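Local coordinates for possible substrate binding protein of ABC transporter system (Rhodopseudomonas palustris, PDB 3N0X) that probably binds branched-chain amino acids or related solutes in the periplasm and hands them to a membrane ABC transporter, at residues A8-K13 against A63-A68; I101-V106 against F120-N125; A243-P248 against V344-A349. All coordinates share one frame; numbering follows the deposited sequence.

Contact 1: residues A8-K13 against A63-A68; sequences ALIYGK and AALAEA
The beta-alpha-beta crossover made by strand 45-53, helix 58-70 and strand 76-79 spans strand 5-11, which lies between its two strands in the sheet, so that Ala-8 and Ile-10 of that middle strand meet Ala-68, Leu-65 and Ala-64 of the helix. This is the layered alpha/beta packing of a periplasmic binding protein lobe. The axes of strand 8-11 and helix 63-68 run nearly antiparallel, at 174°, and come within 9.2 Å of each other. Ala-8 and Ile-10, two residues apart, face the helix together, whereas Leu-9 between them serves helix 18-35 on the other side of the sheet. Ala-64 and Ala-68 are one helical turn apart, and such small residues let the helix settle close to the strand. Ile-10, with its longer branch, fills the wider part of the interface. Its CG1 lies beside the backbone N (chi1 -47°), and from there the terminal CD1 reaches the helix backbone, 4.1 Å from Leu-65 CA. The Leu-65 side chain crosses that of Ile-10 at about a right angle, its CD1 touching Ile-10 CG1 at 4.0 Å, and it also packs on Ala-77 of strand 76-79. Lys-52 of the neighbouring strand 45-53 packs on Ile-10 and Ala-64. Closest of all, two methyls meet head-on: Ala-8 CB and Ala-68 CB are 3.6 Å apart.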
ATOM      1  N   ALA A   8       0.779   9.297  18.674  1.00 16.64           N
ATOM      2  CA  ALA A   8      -0.232   8.298  18.878  1.00 16.62           C
ATOM      3  C   ALA A   8      -0.268   7.355  17.686  1.00 16.53           C
ATOM      4  O   ALA A   8      -0.287   7.810  16.554  1.00 18.62           O
ATOM      5  CB  ALA A   8      -1.636   8.959  19.066  1.00 18.88           C
ATOM      6  N   LEU A   9      -0.251   6.052  17.947  1.00 14.59           N
ATOM      7  CA  LEU A   9      -0.481   5.064  16.923  1.00 14.38           C
ATOM      8  C   LEU A   9      -1.836   4.406  17.152  1.00 15.58           C
ATOM      9  O   LEU A   9      -2.076   3.785  18.205  1.00 16.70           O
ATOM     10  CB  LEU A   9       0.602   3.971  16.941  1.00 14.52           C
ATOM     11  CG  LEU A   9       0.339   2.770  16.018  1.00 15.81           C
ATOM     12  CD1 LEU A   9       0.378   3.210  14.540  1.00 14.91           C
ATOM     13  CD2 LEU A   9       1.353   1.630  16.325  1.00 16.67           C
ATOM     14  N   ILE A  10      -2.733   4.537  16.176  1.00 14.46           N
ATOM     15  CA  ILE A  10      -4.041   3.902  16.236  1.00 15.06           C
ATOM     16  C   ILE A  10      -3.900   2.706  15.322  1.00 15.54           C
ATOM     17  O   ILE A  10      -3.447   2.834  14.194  1.00 14.66           O
ATOM     18  CB  ILE A  10      -5.141   4.833  15.708  1.00 15.16           C
ATOM     19  CG1 ILE A  10      -5.024   6.250  16.285  1.00 16.75           C
ATOM     20  CG2 ILE A  10      -6.557   4.267  15.971  1.00 14.49           C
ATOM     21  CD1 ILE A  10      -4.989   6.368  17.787  1.00 17.09           C
ATOM     22  N   TYR A  11      -4.283   1.536  15.799  1.00 15.17           N
ATOM     23  CA  TYR A  11      -4.092   0.283  15.065  1.00 15.15           C
ATOM     24  C   TYR A  11      -5.030  -0.815  15.541  1.00 15.37           C
ATOM     25  O   TYR A  11      -5.535  -0.760  16.667  1.00 16.52           O
ATOM     26  CB  TYR A  11      -2.637  -0.197  15.142  1.00 15.33           C
ATOM     27  CG  TYR A  11      -2.029  -0.626  16.479  1.00 15.10           C
ATOM     28  CD1 TYR A  11      -2.521  -0.228  17.721  1.00 17.27           C
ATOM     29  CD2 TYR A  11      -0.868  -1.371  16.466  1.00 16.05           C
ATOM     30  CE1 TYR A  11      -1.906  -0.637  18.885  1.00 18.60           C
ATOM     31  CE2 TYR A  11      -0.248  -1.773  17.609  1.00 16.33           C
ATOM     32  CZ  TYR A  11      -0.745  -1.385  18.821  1.00 19.84           C
ATOM     33  OH  TYR A  11      -0.098  -1.743  20.003  1.00 19.62           O
ATOM     34  N   GLY A  12      -5.276  -1.794  14.665  1.00 15.13           N
ATOM     35  CA  GLY A  12      -6.194  -2.867  14.997  1.00 16.87           C
ATOM     36  C   GLY A  12      -5.461  -4.001  15.678  1.00 17.97           C
ATOM     37  O   GLY A  12      -5.370  -5.124  15.129  1.00 18.21           O
ATOM     38  N   LYS A  13      -4.888  -3.684  16.833  1.00 18.58           N
ATOM     39  CA  LYS A  13      -4.051  -4.624  17.591  1.00 20.34           C
ATOM     40  C   LYS A  13      -4.782  -5.906  17.937  1.00 21.55           C
ATOM     41  O   LYS A  13      -4.160  -6.969  17.997  1.00 21.14           O
ATOM     42  CB  LYS A  13      -3.510  -3.952  18.844  1.00 22.47           C
ATOM     43  CG  LYS A  13      -2.470  -4.766  19.642  1.00 26.40           C
ATOM     44  CD  LYS A  13      -2.230  -4.139  21.017  1.00 35.47           C
ATOM     45  CE  LYS A  13      -1.139  -4.891  21.799  1.00 42.18           C
ATOM     46  NZ  LYS A  13      -0.990  -4.309  23.168  1.00 46.38           N
ATOM     47  N   ALA A  63     -13.255   7.087  18.792  1.00 19.46           N
ATOM     48  CA  ALA A  63     -13.101   7.377  20.220  1.00 21.02           C
ATOM     49  C   ALA A  63     -11.638   7.328  20.677  1.00 20.41           C
ATOM     50  O   ALA A  63     -11.168   8.213  21.435  1.00 19.64           O
ATOM     51  CB  ALA A  63     -13.990   6.437  21.072  1.00 21.55           C
ATOM     52  N   ALA A  64     -10.900   6.314  20.215  1.00 19.60           N
ATOM     53  CA  ALA A  64      -9.461   6.184  20.558  1.00 17.96           C
ATOM     54  C   ALA A  64      -8.663   7.372  20.076  1.00 16.58           C
ATOM     55  O   ALA A  64      -7.807   7.894  20.771  1.00 17.50           O
ATOM     56  CB  ALA A  64      -8.889   4.909  19.964  1.00 17.53           C
ATOM     57  N   LEU A  65      -8.955   7.825  18.868  1.00 17.52           N
ATOM     58  CA  LEU A  65      -8.195   8.932  18.301  1.00 15.63           C
ATOM     59  C   LEU A  65      -8.488  10.243  19.029  1.00 16.47           C
ATOM     60  O   LEU A  65      -7.586  11.021  19.293  1.00 16.79           O
ATOM     61  CB  LEU A  65      -8.453   9.084  16.800  1.00 16.05           C
ATOM     62  CG  LEU A  65      -7.705  10.218  16.092  1.00 16.14           C
ATOM     63  CD1 LEU A  65      -6.170  10.073  16.280  1.00 17.51           C
ATOM     64  CD2 LEU A  65      -8.067  10.307  14.592  1.00 16.35           C
ATOM     65  N   ALA A  66      -9.765  10.482  19.325  1.00 18.51           N
ATOM     66  CA  ALA A  66     -10.135  11.638  20.112  1.00 19.91           C
ATOM     67  C   ALA A  66      -9.443  11.612  21.468  1.00 19.44           C
ATOM     68  O   ALA A  66      -8.886  12.602  21.923  1.00 20.62           O
ATOM     69  CB  ALA A  66     -11.666  11.704  20.283  1.00 19.91           C
ATOM     70  N   GLU A  67      -9.461  10.449  22.106  1.00 19.68           N
ATOM     71  CA  GLU A  67      -8.777  10.296  23.382  1.00 21.65           C
ATOM     72  C   GLU A  67      -7.275  10.591  23.273  1.00 20.04           C
ATOM     73  O   GLU A  67      -6.672  11.214  24.157  1.00 21.53           O
ATOM     74  CB  GLU A  67      -8.996   8.884  23.932  1.00 22.61           C
ATOM     75  CG  GLU A  67      -8.412   8.694  25.321  1.00 30.75           C
ATOM     76  CD  GLU A  67      -8.777   7.349  25.929  1.00 38.56           C
ATOM     77  OE1 GLU A  67      -8.105   6.344  25.603  1.00 41.73           O
ATOM     78  OE2 GLU A  67      -9.714   7.316  26.760  1.00 44.50           O
ATOM     79  N   ALA A  68      -6.668  10.166  22.176  1.00 19.25           N
ATOM     80  CA  ALA A  68      -5.252  10.424  21.955  1.00 18.42           C
ATOM     81  C   ALA A  68      -4.942  11.898  21.898  1.00 18.99           C
ATOM     82  O   ALA A  68      -3.980  12.350  22.503  1.00 20.99           O
ATOM     83  CB  ALA A  68      -4.768   9.722  20.682  1.00 18.14           C
TER

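Contact 2: residues I101-V106 against F120-N125; sequences IVEPAV and FRTGRN
Phe-120 begins the second segment by accepting Val-102 N at its backbone O, 2.7 Å away and nearly straight at 168°, which binds strand 119-121 parallel to strand 100-102. Arg-121 passes obliquely across Val-102, CG near its O and CD near its CG1, then bends at chi3 (54°) to bring NH1 2.9 Å from Ala-105 O. That oxygen lies in the guanidinium plane, while Gln-334 takes NE; a long, flexible arginine can thus tie down a loop beyond the strand. Thr-122 donates OG1 to the anti lone pair of Glu-103 OE1 at 2.7 Å, and a water links the same carboxylate oxygen, weakly, to Thr-122 O. The threonine's methyl, CG2, rests on Ile-101 CG2. The amides of Thr-122 and Gly-123 both make weak bonds to Val-102 O. Gly-123 suits its place because a beta carbon would clash with Pro-104 O; the peptide bond before that proline is cis. Arg-124 offers a guanidinium face to Val-106 CG1, 3.5 Å from its NH1, which also reaches Pro-104 O through a second water; Asp-129 holds NE, and NH1 also bonds to a glycerol, probably from the crystallisation liquor. Asn-125 makes a CA-H...O contact, its CA 3.2 Å from Val-106 O, and N-caps helix 126-137, OD1 accepting from Gln-128 N. The paired strands form one edge of the N-terminal sheet, with helix 283-302 packed on Ile-101, Pro-104 and Thr-122, and helix 83-96 on Ala-105.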
ATOM      1  N   ILE A 101      -1.676  10.982  10.147  1.00 13.05           N
ATOM      2  CA  ILE A 101      -0.918  10.385   9.047  1.00 13.33           C
ATOM      3  C   ILE A 101      -1.506   8.999   8.861  1.00 12.46           C
ATOM      4  O   ILE A 101      -1.464   8.143   9.757  1.00 15.68           O
ATOM      5  CB  ILE A 101       0.598  10.273   9.339  1.00 12.42           C
ATOM      6  CG1 ILE A 101       1.231  11.687   9.428  1.00 14.11           C
ATOM      7  CG2 ILE A 101       1.260   9.423   8.246  1.00 16.05           C
ATOM      8  CD1 ILE A 101       2.652  11.668  10.013  1.00 18.43           C
ATOM      9  N   VAL A 102      -2.106   8.780   7.706  1.00 12.53           N
ATOM     10  CA  VAL A 102      -2.808   7.532   7.450  1.00 12.70           C
ATOM     11  C   VAL A 102      -1.812   6.472   6.995  1.00 12.18           C
ATOM     12  O   VAL A 102      -1.075   6.659   6.014  1.00 12.87           O
ATOM     13  CB  VAL A 102      -3.968   7.709   6.458  1.00 13.70           C
ATOM     14  CG1 VAL A 102      -4.618   6.308   6.145  1.00 13.27           C
ATOM     15  CG2 VAL A 102      -4.996   8.720   7.055  1.00 14.72           C
ATOM     16  N   GLU A 103      -1.835   5.361   7.734  1.00 13.10           N
ATOM     17  CA  GLU A 103      -0.902   4.250   7.549  1.00 11.59           C
ATOM     18  C   GLU A 103      -1.424   3.098   8.374  1.00 12.97           C
ATOM     19  O   GLU A 103      -1.547   3.242   9.587  1.00 13.65           O
ATOM     20  CB  GLU A 103       0.494   4.659   8.088  1.00 14.09           C
ATOM     21  CG  GLU A 103       1.508   3.540   8.060  1.00 15.36           C
ATOM     22  CD  GLU A 103       1.820   3.043   6.671  1.00 15.38           C
ATOM     23  OE1 GLU A 103       2.179   3.871   5.773  1.00 16.18           O
ATOM     24  OE2 GLU A 103       1.774   1.791   6.514  1.00 15.91           O
ATOM     25  N   PRO A 104      -1.669   1.935   7.755  1.00 12.89           N
ATOM     26  CA  PRO A 104      -1.516   1.537   6.344  1.00 13.09           C
ATOM     27  C   PRO A 104      -2.707   1.708   5.417  1.00 13.93           C
ATOM     28  O   PRO A 104      -2.555   1.436   4.231  1.00 14.93           O
ATOM     29  CB  PRO A 104      -1.239   0.037   6.446  1.00 13.36           C
ATOM     30  CG  PRO A 104      -2.035  -0.374   7.630  1.00 14.30           C
ATOM     31  CD  PRO A 104      -1.890   0.777   8.632  1.00 13.19           C
ATOM     32  N   ALA A 105      -3.844   2.152   5.940  1.00 14.76           N
ATOM     33  CA  ALA A 105      -5.123   2.126   5.178  1.00 13.49           C
ATOM     34  C   ALA A 105      -4.983   2.677   3.765  1.00 12.73           C
ATOM     35  O   ALA A 105      -4.542   3.822   3.586  1.00 14.29           O
ATOM     36  CB  ALA A 105      -6.207   2.857   5.922  1.00 13.65           C
ATOM     37  N   VAL A 106      -5.457   1.905   2.787  1.00 13.94           N
ATOM     38  CA  VAL A 106      -5.273   2.188   1.363  1.00 14.39           C
ATOM     39  C   VAL A 106      -6.448   2.890   0.658  1.00 13.08           C
ATOM     40  O   VAL A 106      -6.294   3.325  -0.464  1.00 14.49           O
ATOM     41  CB  VAL A 106      -5.000   0.871   0.555  1.00 14.79           C
ATOM     42  CG1 VAL A 106      -3.775   0.148   1.096  1.00 14.89           C
ATOM     43  CG2 VAL A 106      -6.246  -0.054   0.563  1.00 17.50           C
ATOM     44  N   PHE A 120      -2.777  13.429   6.093  1.00 13.45           N
ATOM     45  CA  PHE A 120      -1.681  13.061   5.216  1.00 13.06           C
ATOM     46  C   PHE A 120      -1.685  11.532   5.138  1.00 14.53           C
ATOM     47  O   PHE A 120      -2.304  10.845   5.941  1.00 15.12           O
ATOM     48  CB  PHE A 120      -0.338  13.572   5.714  1.00 12.99           C
ATOM     49  CG  PHE A 120      -0.164  15.070   5.617  1.00 13.88           C
ATOM     50  CD1 PHE A 120      -0.800  15.930   6.534  1.00 17.01           C
ATOM     51  CD2 PHE A 120       0.553  15.627   4.588  1.00 14.40           C
ATOM     52  CE1 PHE A 120      -0.636  17.301   6.425  1.00 16.05           C
ATOM     53  CE2 PHE A 120       0.721  16.988   4.494  1.00 15.06           C
ATOM     54  CZ  PHE A 120       0.123  17.823   5.397  1.00 16.12           C
ATOM     55  N   ARG A 121      -1.020  10.984   4.135  1.00 13.24           N
ATOM     56  CA  ARG A 121      -0.974   9.524   4.002  1.00 13.42           C
ATOM     57  C   ARG A 121       0.375   9.064   3.511  1.00 12.98           C
ATOM     58  O   ARG A 121       0.783   9.428   2.416  1.00 13.08           O
ATOM     59  CB  ARG A 121      -2.060   8.998   3.060  1.00 13.82           C
ATOM     60  CG  ARG A 121      -1.905   7.479   2.852  1.00 15.24           C
ATOM     61  CD  ARG A 121      -3.136   6.745   2.543  1.00 14.03           C
ATOM     62  NE  ARG A 121      -3.885   7.276   1.405  1.00 13.52           N
ATOM     63  CZ  ARG A 121      -5.098   6.812   1.077  1.00 14.61           C
ATOM     64  NH1 ARG A 121      -5.614   5.835   1.757  1.00 13.50           N
ATOM     65  NH2 ARG A 121      -5.800   7.356   0.085  1.00 13.81           N
ATOM     66  N   THR A 122       1.023   8.193   4.301  1.00 12.94           N
ATOM     67  CA  THR A 122       2.235   7.501   3.868  1.00 12.95           C
ATOM     68  C   THR A 122       1.938   6.160   3.150  1.00 13.38           C
ATOM     69  O   THR A 122       2.708   5.776   2.269  1.00 16.67           O
ATOM     70  CB  THR A 122       3.196   7.268   5.032  1.00 13.41           C
ATOM     71  OG1 THR A 122       2.515   6.581   6.095  1.00 13.10           O
ATOM     72  CG2 THR A 122       3.754   8.564   5.540  1.00 14.64           C
ATOM     73  N   GLY A 123       0.875   5.476   3.557  1.00 14.22           N
ATOM     74  CA  GLY A 123       0.485   4.234   2.909  1.00 15.45           C
ATOM     75  C   GLY A 123       0.216   4.491   1.441  1.00 15.70           C
ATOM     76  O   GLY A 123      -0.151   5.605   1.043  1.00 16.30           O
ATOM     77  N   ARG A 124       0.456   3.502   0.591  1.00 13.59           N
ATOM     78  CA  ARG A 124       0.015   3.668  -0.795  1.00 14.02           C
ATOM     79  C   ARG A 124      -1.504   3.559  -0.829  1.00 13.58           C
ATOM     80  O   ARG A 124      -2.121   2.918   0.004  1.00 14.79           O
ATOM     81  CB  ARG A 124       0.694   2.705  -1.774  1.00 15.57           C
ATOM     82  CG  ARG A 124       0.014   1.376  -2.027  1.00 15.30           C
ATOM     83  CD  ARG A 124      -0.044   0.494  -0.789  1.00 14.38           C
ATOM     84  NE  ARG A 124      -0.622  -0.808  -1.077  1.00 13.36           N
ATOM     85  CZ  ARG A 124      -0.982  -1.730  -0.189  1.00 15.07           C
ATOM     86  NH1 ARG A 124      -0.747  -1.588   1.125  1.00 15.62           N
ATOM     87  NH2 ARG A 124      -1.584  -2.841  -0.622  1.00 16.69           N
ATOM     88  N   ASN A 125      -2.107   4.192  -1.814  1.00 14.05           N
ATOM     89  CA  ASN A 125      -3.538   4.046  -2.027  1.00 13.80           C
ATOM     90  C   ASN A 125      -3.836   3.011  -3.106  1.00 12.71           C
ATOM     91  O   ASN A 125      -2.942   2.559  -3.827  1.00 12.92           O
ATOM     92  CB  ASN A 125      -4.255   5.399  -2.265  1.00 13.30           C
ATOM     93  CG  ASN A 125      -3.855   6.101  -3.529  1.00 16.07           C
ATOM     94  OD1 ASN A 125      -3.658   5.483  -4.575  1.00 15.79           O
ATOM     95  ND2 ASN A 125      -3.738   7.432  -3.458  1.00 18.01           N
TER
HETATM   96  O   HOH W   1       3.846   3.442   3.578  1.00 16.26           O
HETATM   97  O   HOH W   2      -0.169   0.991   2.540  1.00 16.82           O

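Contact 3: residues A243-P248 against V344-A349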
ATOM      1  N   ALA A 243       0.762 -18.767  -2.203  1.00 18.56           N
ATOM      2  CA  ALA A 243      -0.069 -19.168  -3.339  1.00 20.53           C
ATOM      3  C   ALA A 243       0.571 -18.830  -4.674  1.00 19.04           C
ATOM      4  O   ALA A 243       0.338 -19.513  -5.677  1.00 20.17           O
ATOM      5  CB  ALA A 243      -1.472 -18.559  -3.247  1.00 21.91           C
ATOM      6  N   TYR A 244       1.415 -17.813  -4.711  1.00 17.52           N
ATOM      7  CA  TYR A 244       2.030 -17.432  -5.964  1.00 17.91           C
ATOM      8  C   TYR A 244       3.143 -18.396  -6.429  1.00 18.08           C
ATOM      9  O   TYR A 244       3.600 -18.297  -7.558  1.00 18.06           O
ATOM     10  CB  TYR A 244       2.631 -16.011  -5.890  1.00 19.73           C
ATOM     11  CG  TYR A 244       1.692 -14.796  -5.736  1.00 19.37           C
ATOM     12  CD1 TYR A 244       0.571 -14.811  -4.891  1.00 26.40           C
ATOM     13  CD2 TYR A 244       2.014 -13.604  -6.332  1.00 19.34           C
ATOM     14  CE1 TYR A 244      -0.229 -13.683  -4.744  1.00 26.29           C
ATOM     15  CE2 TYR A 244       1.217 -12.485  -6.182  1.00 19.53           C
ATOM     16  CZ  TYR A 244       0.094 -12.526  -5.410  1.00 19.06           C
ATOM     17  OH  TYR A 244      -0.712 -11.405  -5.204  1.00 20.31           O
ATOM     18  N   LYS A 245       3.560 -19.332  -5.573  1.00 18.45           N
ATOM     19  CA  LYS A 245       4.504 -20.371  -5.970  1.00 19.53           C
ATOM     20  C   LYS A 245       3.948 -21.281  -7.076  1.00 20.13           C
ATOM     21  O   LYS A 245       4.708 -21.978  -7.740  1.00 23.11           O
ATOM     22  CB  LYS A 245       4.981 -21.184  -4.742  1.00 20.33           C
ATOM     23  CG  LYS A 245       5.814 -20.320  -3.796  1.00 19.26           C
ATOM     24  CD  LYS A 245       6.139 -21.015  -2.454  1.00 21.47           C
ATOM     25  CE  LYS A 245       7.049 -22.185  -2.606  1.00 20.93           C
ATOM     26  NZ  LYS A 245       7.368 -22.806  -1.288  1.00 17.42           N
ATOM     27  N   ARG A 246       2.633 -21.249  -7.285  1.00 20.84           N
ATOM     28  CA  ARG A 246       1.984 -21.942  -8.402  1.00 24.96           C
ATOM     29  C   ARG A 246       2.012 -21.152  -9.726  1.00 23.82           C
ATOM     30  O   ARG A 246       1.553 -21.681 -10.747  1.00 23.99           O
ATOM     31  CB  ARG A 246       0.522 -22.240  -8.032  1.00 28.29           C
ATOM     32  CG  ARG A 246       0.341 -23.429  -7.041  1.00 40.75           C
ATOM     33  CD  ARG A 246      -0.063 -24.738  -7.751  1.00 53.46           C
ATOM     34  NE  ARG A 246      -1.444 -24.687  -8.269  1.00 60.33           N
ATOM     35  CZ  ARG A 246      -1.795 -24.456  -9.541  1.00 62.44           C
ATOM     36  NH1 ARG A 246      -0.883 -24.262 -10.499  1.00 65.75           N
ATOM     37  NH2 ARG A 246      -3.080 -24.421  -9.863  1.00 60.42           N
ATOM     38  N   LEU A 247       2.608 -19.945  -9.719  1.00 19.78           N
ATOM     39  CA  LEU A 247       2.597 -19.018 -10.865  1.00 19.84           C
ATOM     40  C   LEU A 247       4.016 -18.565 -11.275  1.00 18.10           C
ATOM     41  O   LEU A 247       4.302 -17.357 -11.325  1.00 17.09           O
ATOM     42  CB  LEU A 247       1.733 -17.799 -10.501  1.00 21.72           C
ATOM     43  CG  LEU A 247       0.280 -18.067 -10.066  1.00 26.77           C
ATOM     44  CD1 LEU A 247      -0.349 -16.885  -9.308  1.00 32.03           C
ATOM     45  CD2 LEU A 247      -0.488 -18.425 -11.322  1.00 29.03           C
ATOM     46  N   PRO A 248       4.928 -19.509 -11.522  1.00 17.94           N
ATOM     47  CA  PRO A 248       6.275 -19.114 -11.873  1.00 17.63           C
ATOM     48  C   PRO A 248       6.308 -18.157 -13.068  1.00 17.13           C
ATOM     49  O   PRO A 248       5.614 -18.379 -14.057  1.00 18.22           O
ATOM     50  CB  PRO A 248       6.957 -20.450 -12.207  1.00 19.00           C
ATOM     51  CG  PRO A 248       5.845 -21.359 -12.517  1.00 21.50           C
ATOM     52  CD  PRO A 248       4.761 -20.972 -11.605  1.00 20.14           C
ATOM     53  N   VAL A 344       7.798 -13.412 -10.577  1.00 14.01           N
ATOM     54  CA  VAL A 344       7.836 -14.474  -9.599  1.00 13.63           C
ATOM     55  C   VAL A 344       8.929 -15.505  -9.929  1.00 15.45           C
ATOM     56  O   VAL A 344       8.992 -16.028 -11.065  1.00 15.31           O
ATOM     57  CB  VAL A 344       6.459 -15.192  -9.496  1.00 14.14           C
ATOM     58  CG1 VAL A 344       6.558 -16.513  -8.675  1.00 14.47           C
ATOM     59  CG2 VAL A 344       5.393 -14.258  -8.885  1.00 13.93           C
ATOM     60  N   LYS A 345       9.738 -15.830  -8.907  1.00 15.38           N
ATOM     61  CA  LYS A 345      10.671 -16.957  -8.926  1.00 16.94           C
ATOM     62  C   LYS A 345      10.217 -17.942  -7.851  1.00 16.65           C
ATOM     63  O   LYS A 345       9.895 -17.546  -6.737  1.00 16.22           O
ATOM     64  CB  LYS A 345      12.114 -16.519  -8.674  1.00 18.77           C
ATOM     65  CG  LYS A 345      13.122 -17.714  -8.509  1.00 23.34           C
ATOM     66  N   VAL A 346      10.166 -19.227  -8.167  1.00 16.43           N
ATOM     67  CA  VAL A 346       9.737 -20.211  -7.174  1.00 17.50           C
ATOM     68  C   VAL A 346      10.970 -20.928  -6.606  1.00 18.36           C
ATOM     69  O   VAL A 346      11.702 -21.590  -7.347  1.00 19.17           O
ATOM     70  CB  VAL A 346       8.809 -21.247  -7.826  1.00 18.67           C
ATOM     71  CG1 VAL A 346       8.426 -22.320  -6.813  1.00 22.38           C
ATOM     72  CG2 VAL A 346       7.537 -20.586  -8.405  1.00 19.13           C
ATOM     73  N   ASP A 347      11.249 -20.701  -5.321  1.00 17.41           N
ATOM     74  CA  ASP A 347      12.335 -21.384  -4.623  1.00 16.87           C
ATOM     75  C   ASP A 347      11.646 -22.309  -3.626  1.00 15.90           C
ATOM     76  O   ASP A 347      10.981 -21.828  -2.693  1.00 16.45           O
ATOM     77  CB  ASP A 347      13.195 -20.353  -3.921  1.00 18.26           C
ATOM     78  CG  ASP A 347      14.352 -20.968  -3.164  1.00 21.97           C
ATOM     79  OD1 ASP A 347      14.288 -22.184  -2.845  1.00 21.06           O
ATOM     80  OD2 ASP A 347      15.328 -20.216  -2.890  1.00 21.89           O
ATOM     81  N   PRO A 348      11.736 -23.624  -3.840  1.00 17.74           N
ATOM     82  CA  PRO A 348      10.917 -24.511  -2.989  1.00 18.56           C
ATOM     83  C   PRO A 348      11.212 -24.450  -1.493  1.00 21.99           C
ATOM     84  O   PRO A 348      10.344 -24.824  -0.689  1.00 24.30           O
ATOM     85  CB  PRO A 348      11.238 -25.905  -3.511  1.00 19.87           C
ATOM     86  CG  PRO A 348      12.531 -25.761  -4.234  1.00 19.43           C
ATOM     87  CD  PRO A 348      12.571 -24.371  -4.789  1.00 17.43           C
ATOM     88  N   ALA A 349      12.392 -23.977  -1.130  1.00 18.61           N
ATOM     89  CA  ALA A 349      12.758 -23.853   0.277  1.00 21.75           C
ATOM     90  C   ALA A 349      12.206 -22.620   0.983  1.00 21.31           C
ATOM     91  O   ALA A 349      12.387 -22.489   2.212  1.00 23.90           O
ATOM     92  CB  ALA A 349      14.237 -23.849   0.425  1.00 22.91           C
TER
HETATM   93  O   HOH W   3       7.707 -25.606  -2.133  1.00 25.64           O
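Valine methyls pressed against backbone carbonyl oxygens carry much of this contact: CG2 of Val-346 lies 3.2 Å from Lys-245 O, and CG1 of Val-344 sits 3.6 Å from both Tyr-244 O and Leu-247 O. Tyr-244 O, though packed against an apolar methyl, is already satisfied by Leu-247 N within the turn. With CG1 anti to its backbone N (chi1 168°), Val-344 sends that branch between the two carbonyls and its other methyl, CG2, to the edge of the Tyr-244 ring, 4.3 Å from CD2. A beta-branched residue suits such a place, as it offers two methyls close to the backbone. Val-344 and Lys-345 belong to strand 335-345 of the antiparallel sheet; Val-344 has backbone hydrogen bonds to Gly-249 and Met-250, which lead from 243-248 into strand 251-254. Farther out, Val-346 sets CG2 against Pro-248, 3.8 Å from its CB, while CG1 borders Lys-245 CB. A glycine in place of Val-346 would probably open a gap between Pro-248 and the Lys-245 backbone, leaving the proline ring less firmly seated. Lysine suits this partly exposed place, since its aliphatic chain packs while the amine reaches polar groups: NZ bonds directly to Val-350 O and reaches Pro-348 O through a water, 2.9 Å from NZ. Within 344-349, Asp-347 OD1 accepts Ala-349 N at 3.1 Å in an Asx turn.

Contacts 1 and 2 belong to the same mixed sheet, their centres about 15 Å apart: the first lays a helix on a central strand, the second joins an edge strand to its neighbour. Both are buried, yet contact 1 is purely apolar, whereas contact 2, nearest the centre of the chain, is rich in polar bonds and bound water, as suits loops leaving strand ends. Contact 3 packs a loop on the end region of a strand of the antiparallel sheet, about 38 Å from contact 1 between centres and on the opposite side of the chain's centre. Only partly buried, it combines valine packing against backbone with a lysine bridged by water to a backbone oxygen.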